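Local structure of phytase (Debaryomyces castellii, 2GFI) at residues G210-N215 with C432-A437; M301-G306 with A424-V429. The protein catalyses the hydrolysis of phytate (inositol hexakisphosphate) as a 3-phytase of the histidine acid phosphatase family. All coordinates share one frame; numbering follows the deposited sequence.

Contact 1: residues G210-N215 with C432-A437; sequences GCFNYN and CGNNNA. With NAG (2-acetamido-2-deoxy-beta-D-glucopyranose), chain D.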
# COMPACT_ATOMS: atom_id res chain seq x y z
N GLY A 210 -9.62 -29.17 -33.09
CA GLY A 210 -9.63 -29.74 -34.43
C GLY A 210 -8.25 -30.07 -34.96
O GLY A 210 -8.11 -30.49 -36.09
N CYS A 211 -7.21 -29.88 -34.15
CA CYS A 211 -5.89 -30.25 -34.63
C CYS A 211 -5.56 -31.65 -34.20
O CYS A 211 -5.23 -31.87 -33.03
CB CYS A 211 -4.82 -29.28 -34.15
SG CYS A 211 -3.20 -29.81 -34.75
N PHE A 212 -5.63 -32.60 -35.14
CA PHE A 212 -5.50 -34.03 -34.82
C PHE A 212 -4.08 -34.46 -34.56
O PHE A 212 -3.87 -35.35 -33.76
CB PHE A 212 -6.19 -34.91 -35.89
CG PHE A 212 -7.67 -34.59 -36.04
CD1 PHE A 212 -8.49 -34.48 -34.92
CD2 PHE A 212 -8.22 -34.35 -37.29
CE1 PHE A 212 -9.83 -34.16 -35.04
CE2 PHE A 212 -9.58 -34.02 -37.43
CZ PHE A 212 -10.38 -33.93 -36.29
N ASN A 213 -3.12 -33.81 -35.21
CA ASN A 213 -1.69 -34.13 -35.00
C ASN A 213 -1.05 -33.46 -33.80
O ASN A 213 0.12 -33.68 -33.51
CB ASN A 213 -0.89 -33.85 -36.27
CG ASN A 213 -1.43 -34.64 -37.45
OD1 ASN A 213 -2.04 -35.70 -37.27
ND2 ASN A 213 -1.22 -34.13 -38.66
N TYR A 214 -1.82 -32.64 -33.10
CA TYR A 214 -1.33 -31.95 -31.92
C TYR A 214 -1.42 -32.90 -30.75
O TYR A 214 -2.48 -33.37 -30.38
CB TYR A 214 -2.12 -30.66 -31.68
CG TYR A 214 -1.89 -30.04 -30.32
CD1 TYR A 214 -0.62 -29.64 -29.91
CD2 TYR A 214 -2.97 -29.84 -29.44
CE1 TYR A 214 -0.42 -29.06 -28.63
CE2 TYR A 214 -2.79 -29.27 -28.17
CZ TYR A 214 -1.51 -28.88 -27.78
OH TYR A 214 -1.32 -28.32 -26.54
N ASN A 215 -0.27 -33.20 -30.17
CA ASN A 215 -0.24 -34.00 -28.97
C ASN A 215 0.26 -33.14 -27.81
O ASN A 215 1.46 -32.88 -27.70
CB ASN A 215 0.62 -35.26 -29.20
CG ASN A 215 0.65 -36.16 -28.00
OD1 ASN A 215 -0.20 -36.07 -27.09
ND2 ASN A 215 1.63 -37.04 -27.97
N CYS A 432 -2.40 -30.14 -39.24
CA CYS A 432 -3.33 -30.67 -38.26
C CYS A 432 -4.05 -31.94 -38.69
O CYS A 432 -4.52 -32.68 -37.83
CB CYS A 432 -4.35 -29.61 -37.88
SG CYS A 432 -3.56 -28.29 -36.93
N GLY A 433 -4.13 -32.18 -40.00
CA GLY A 433 -4.84 -33.36 -40.54
C GLY A 433 -6.33 -33.18 -40.40
O GLY A 433 -7.04 -34.13 -40.08
N ASN A 434 -6.82 -31.96 -40.61
CA ASN A 434 -8.23 -31.66 -40.45
C ASN A 434 -8.70 -30.83 -41.62
O ASN A 434 -8.20 -29.73 -41.86
CB ASN A 434 -8.46 -30.91 -39.12
CG ASN A 434 -9.95 -30.76 -38.76
OD1 ASN A 434 -10.83 -30.81 -39.62
ND2 ASN A 434 -10.23 -30.54 -37.49
N ASN A 435 -9.69 -31.37 -42.35
CA ASN A 435 -10.23 -30.77 -43.57
C ASN A 435 -11.52 -29.98 -43.43
O ASN A 435 -12.16 -29.64 -44.43
CB ASN A 435 -10.40 -31.83 -44.64
CG ASN A 435 -9.24 -31.87 -45.59
OD1 ASN A 435 -9.07 -30.95 -46.42
ND2 ASN A 435 -8.41 -32.91 -45.45
N ASN A 436 -11.92 -29.72 -42.20
CA ASN A 436 -13.03 -28.83 -41.93
C ASN A 436 -12.52 -27.40 -42.15
O ASN A 436 -11.48 -27.22 -42.82
CB ASN A 436 -13.52 -29.06 -40.51
CG ASN A 436 -14.12 -30.45 -40.32
OD1 ASN A 436 -15.30 -30.66 -40.59
ND2 ASN A 436 -13.30 -31.40 -39.85
N ALA A 437 -13.20 -26.38 -41.62
CA ALA A 437 -12.71 -25.00 -41.82
C ALA A 437 -11.17 -24.84 -41.70
O ALA A 437 -10.50 -25.42 -40.81
CB ALA A 437 -13.44 -24.01 -40.96
C1 NAG D . -13.99 -32.64 -39.57
C2 NAG D . -13.62 -33.74 -40.59
C3 NAG D . -14.03 -35.17 -40.18
C4 NAG D . -13.85 -35.41 -38.67
C5 NAG D . -14.55 -34.26 -37.93
C6 NAG D . -14.76 -34.48 -36.43
C7 NAG D . -13.47 -33.19 -42.94
C8 NAG D . -14.15 -32.63 -44.16
N2 NAG D . -14.23 -33.46 -41.88
O3 NAG D . -13.31 -36.10 -40.96
O4 NAG D . -14.35 -36.67 -38.27
O5 NAG D . -13.83 -33.07 -38.23
O6 NAG D . -13.54 -34.65 -35.74
O7 NAG D . -12.26 -33.38 -42.95

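Contact 2: residues M301-G306 with A424-V429; sequences MTRVIG and AGTNYV. With NAG (2-acetamido-2-deoxy-beta-D-glucopyranose), chain C.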
# COMPACT_ATOMS: atom_id res chain seq x y z
N MET A 301 3.57 -28.27 -32.57
CA MET A 301 2.28 -28.07 -33.21
C MET A 301 1.58 -26.77 -32.88
O MET A 301 0.66 -26.37 -33.58
CB MET A 301 1.34 -29.26 -32.97
CG MET A 301 1.66 -30.47 -33.83
SD MET A 301 1.75 -30.06 -35.62
CE MET A 301 0.04 -29.69 -35.92
N THR A 302 2.04 -26.07 -31.84
CA THR A 302 1.30 -24.90 -31.34
C THR A 302 1.43 -23.67 -32.20
O THR A 302 0.51 -22.85 -32.26
CB THR A 302 1.70 -24.56 -29.90
OG1 THR A 302 3.11 -24.25 -29.87
CG2 THR A 302 1.48 -25.77 -28.97
N ARG A 303 2.57 -23.52 -32.88
CA ARG A 303 2.67 -22.40 -33.75
C ARG A 303 1.63 -22.46 -34.86
O ARG A 303 1.02 -21.42 -35.17
CB ARG A 303 4.02 -22.21 -34.37
CG ARG A 303 3.97 -20.89 -35.10
CD ARG A 303 5.23 -20.36 -35.56
NE ARG A 303 6.28 -20.38 -34.56
CZ ARG A 303 7.34 -19.59 -34.64
NH1 ARG A 303 7.43 -18.71 -35.65
NH2 ARG A 303 8.31 -19.66 -33.72
N VAL A 304 1.42 -23.65 -35.46
CA VAL A 304 0.40 -23.76 -36.52
C VAL A 304 -1.00 -23.47 -35.97
O VAL A 304 -1.75 -22.72 -36.58
CB VAL A 304 0.41 -25.10 -37.32
CG1 VAL A 304 0.05 -26.29 -36.44
CG2 VAL A 304 -0.62 -25.02 -38.46
N ILE A 305 -1.32 -24.07 -34.82
CA ILE A 305 -2.61 -23.83 -34.16
C ILE A 305 -2.77 -22.36 -33.74
O ILE A 305 -3.77 -21.75 -34.07
CB ILE A 305 -2.80 -24.74 -32.93
CG1 ILE A 305 -2.76 -26.21 -33.31
CG2 ILE A 305 -4.13 -24.43 -32.25
CD1 ILE A 305 -2.50 -27.13 -32.12
N GLY A 306 -1.79 -21.80 -33.03
CA GLY A 306 -1.83 -20.40 -32.61
C GLY A 306 -2.00 -19.40 -33.74
O GLY A 306 -2.61 -18.35 -33.56
N ALA A 424 4.67 -17.97 -41.16
CA ALA A 424 5.33 -18.53 -42.35
C ALA A 424 5.39 -20.05 -42.27
O ALA A 424 5.76 -20.62 -41.23
CB ALA A 424 6.74 -17.98 -42.52
N GLY A 425 5.02 -20.70 -43.37
CA GLY A 425 5.14 -22.15 -43.50
C GLY A 425 4.13 -22.90 -42.66
O GLY A 425 4.27 -24.11 -42.45
N THR A 426 3.11 -22.21 -42.16
CA THR A 426 2.06 -22.90 -41.43
C THR A 426 0.88 -23.17 -42.34
O THR A 426 0.57 -22.41 -43.26
CB THR A 426 1.57 -22.13 -40.15
OG1 THR A 426 1.07 -20.84 -40.52
CG2 THR A 426 2.72 -21.87 -39.18
N ASN A 427 0.20 -24.27 -42.03
CA ASN A 427 -0.92 -24.72 -42.79
C ASN A 427 -1.71 -25.58 -41.86
O ASN A 427 -1.32 -26.70 -41.55
CB ASN A 427 -0.46 -25.54 -44.01
CG ASN A 427 -1.62 -26.08 -44.84
OD1 ASN A 427 -2.80 -26.07 -44.42
ND2 ASN A 427 -1.29 -26.58 -46.05
N TYR A 428 -2.84 -25.05 -41.41
CA TYR A 428 -3.67 -25.75 -40.48
C TYR A 428 -4.14 -27.11 -40.98
O TYR A 428 -3.92 -28.12 -40.30
CB TYR A 428 -4.86 -24.89 -40.09
CG TYR A 428 -5.65 -25.47 -38.96
CD1 TYR A 428 -5.26 -25.28 -37.63
CD2 TYR A 428 -6.79 -26.24 -39.21
CE1 TYR A 428 -5.99 -25.82 -36.58
CE2 TYR A 428 -7.53 -26.79 -38.18
CZ TYR A 428 -7.13 -26.57 -36.85
OH TYR A 428 -7.86 -27.10 -35.81
N VAL A 429 -4.82 -27.12 -42.14
CA VAL A 429 -5.41 -28.33 -42.70
C VAL A 429 -4.35 -29.41 -42.80
O VAL A 429 -4.51 -30.50 -42.24
CB VAL A 429 -6.10 -28.06 -44.08
CG1 VAL A 429 -6.48 -29.36 -44.79
CG2 VAL A 429 -7.33 -27.18 -43.88
C1 NAG C . -1.87 -17.69 -41.87
C2 NAG C . -2.03 -19.20 -42.19
C3 NAG C . -1.14 -19.65 -43.37
C4 NAG C . -1.33 -18.73 -44.59
C5 NAG C . -1.07 -17.30 -44.09
C6 NAG C . -1.20 -16.23 -45.15
C7 NAG C . -2.75 -20.64 -40.29
C8 NAG C . -2.27 -21.77 -39.42
N2 NAG C . -1.78 -20.02 -41.00
O3 NAG C . -1.44 -20.99 -43.67
O4 NAG C . -0.56 -19.08 -45.76
O5 NAG C . -2.01 -16.96 -43.06
O6 NAG C . -1.08 -15.01 -44.46
O7 NAG C . -3.95 -20.33 -40.30

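Contact 1: residues G210-N215 with C432-A437
Phe212 meets Gly433 edge-on: CD2 lies 3.0 Å from Gly433 O, which sits in the ring plane, while one ring face carries Gly210 O over its centre. Asn434 opens an Asx turn whose third residue, Asn436, carries an N-linked NAG, and O6 of that sugar approaches Phe212 CZ at 3.3 Å, at another part of the ring edge. The amide of Asn434 is tilted only 16° from the ring, but the two side chains pass at a slant rather than stacking. Cys211 and Cys432 are a known disulfide pair of this protein; here their SG atoms are modelled 2.7 Å apart, too long for a covalent S-S bond. Independently of the sulfurs, Cys432 O, at the end of helix 428-432, accepts Asn213 N at 3.2 Å from above the carbonyl plane and Phe212 N more weakly. With CG anti to the backbone N (chi1 -171°), Asn434 directs ND2 at Gly210 O, in the carbonyl plane on a lone pair; the modelled 2.5 Å is unusually short and its exact length doubtful. Ala198 O also bonds to ND2, so two carbonyls fix the amide's rotation. A leucine at Asn434 would probably leave Gly210 O and Ala198 O without this donor and disrupt the Asx turn. In that turn Asn434 OD1 accepts Asn436 N at 3.0 Å (N-H...O 166°) and also Asn436 ND2, the glycosylated nitrogen, which is joined to NAG C1 by a 1.4 Å bond.

Contact 2: residues M301-G306 with A424-V429
Arg303 touches Thr426 through its aliphatic part, CG lying 4.4 Å from Thr426 CG2, a loose contact at the margin. Val304, the next residue, carries most of the contact. Its CG2, anti to the backbone N, is laid against the chain at the start of the opposing helix, 3.6 Å from Asn427 O and 3.7 Å from Tyr428 N, and also meets Thr426 CB at 4.0 Å. No hydrogen bond joins 301-306 to 424-429, so the fit rests on van der Waals contact. Val304 O faces the edge of the Tyr428 ring, and the acetyl methyl C8 of the NAG on Asn311 makes a tight, non-bonding approach to this same oxygen. Ile305 turns to Tyr214 and to Ile338 of helix 333-343. The sugar also grips the other segment: its N2 donates to Thr426 OG1 at 3.0 Å, nearly straight at 162°, while that hydroxyl also bonds to Val423 O. Asn427 is the N-cap of helix 428-432, and Tyr428 OH bonds to Pro207 O. The first turn of helix 302-318 is thus wedged between helix 333-343 and the connection from helix 412-423 into helix 428-432.

Overall arrangement
Along the chain the order is 210-215, 301-306, 424-429, 432-437, so contact 2 falls between the two halves of contact 1. Their centres are about 10 Å apart, and both lie on the same side of the chain's centre, contact 1 about 24 Å and contact 2 about 22 Å from it, centre to centre. The short helix 428-432 connects them, opening in contact 2 and ending in contact 1. They also touch directly: Asn434 N is 3.2 Å from Val429 O, a probable hydrogen bond, and Met301 CE packs 3.4 Å from Cys211 SG. Together they fasten the C-terminal part of the chain to the loop after strand 189-194 and to helix 302-318, in a glycosylated region away from the predicted catalytic residues.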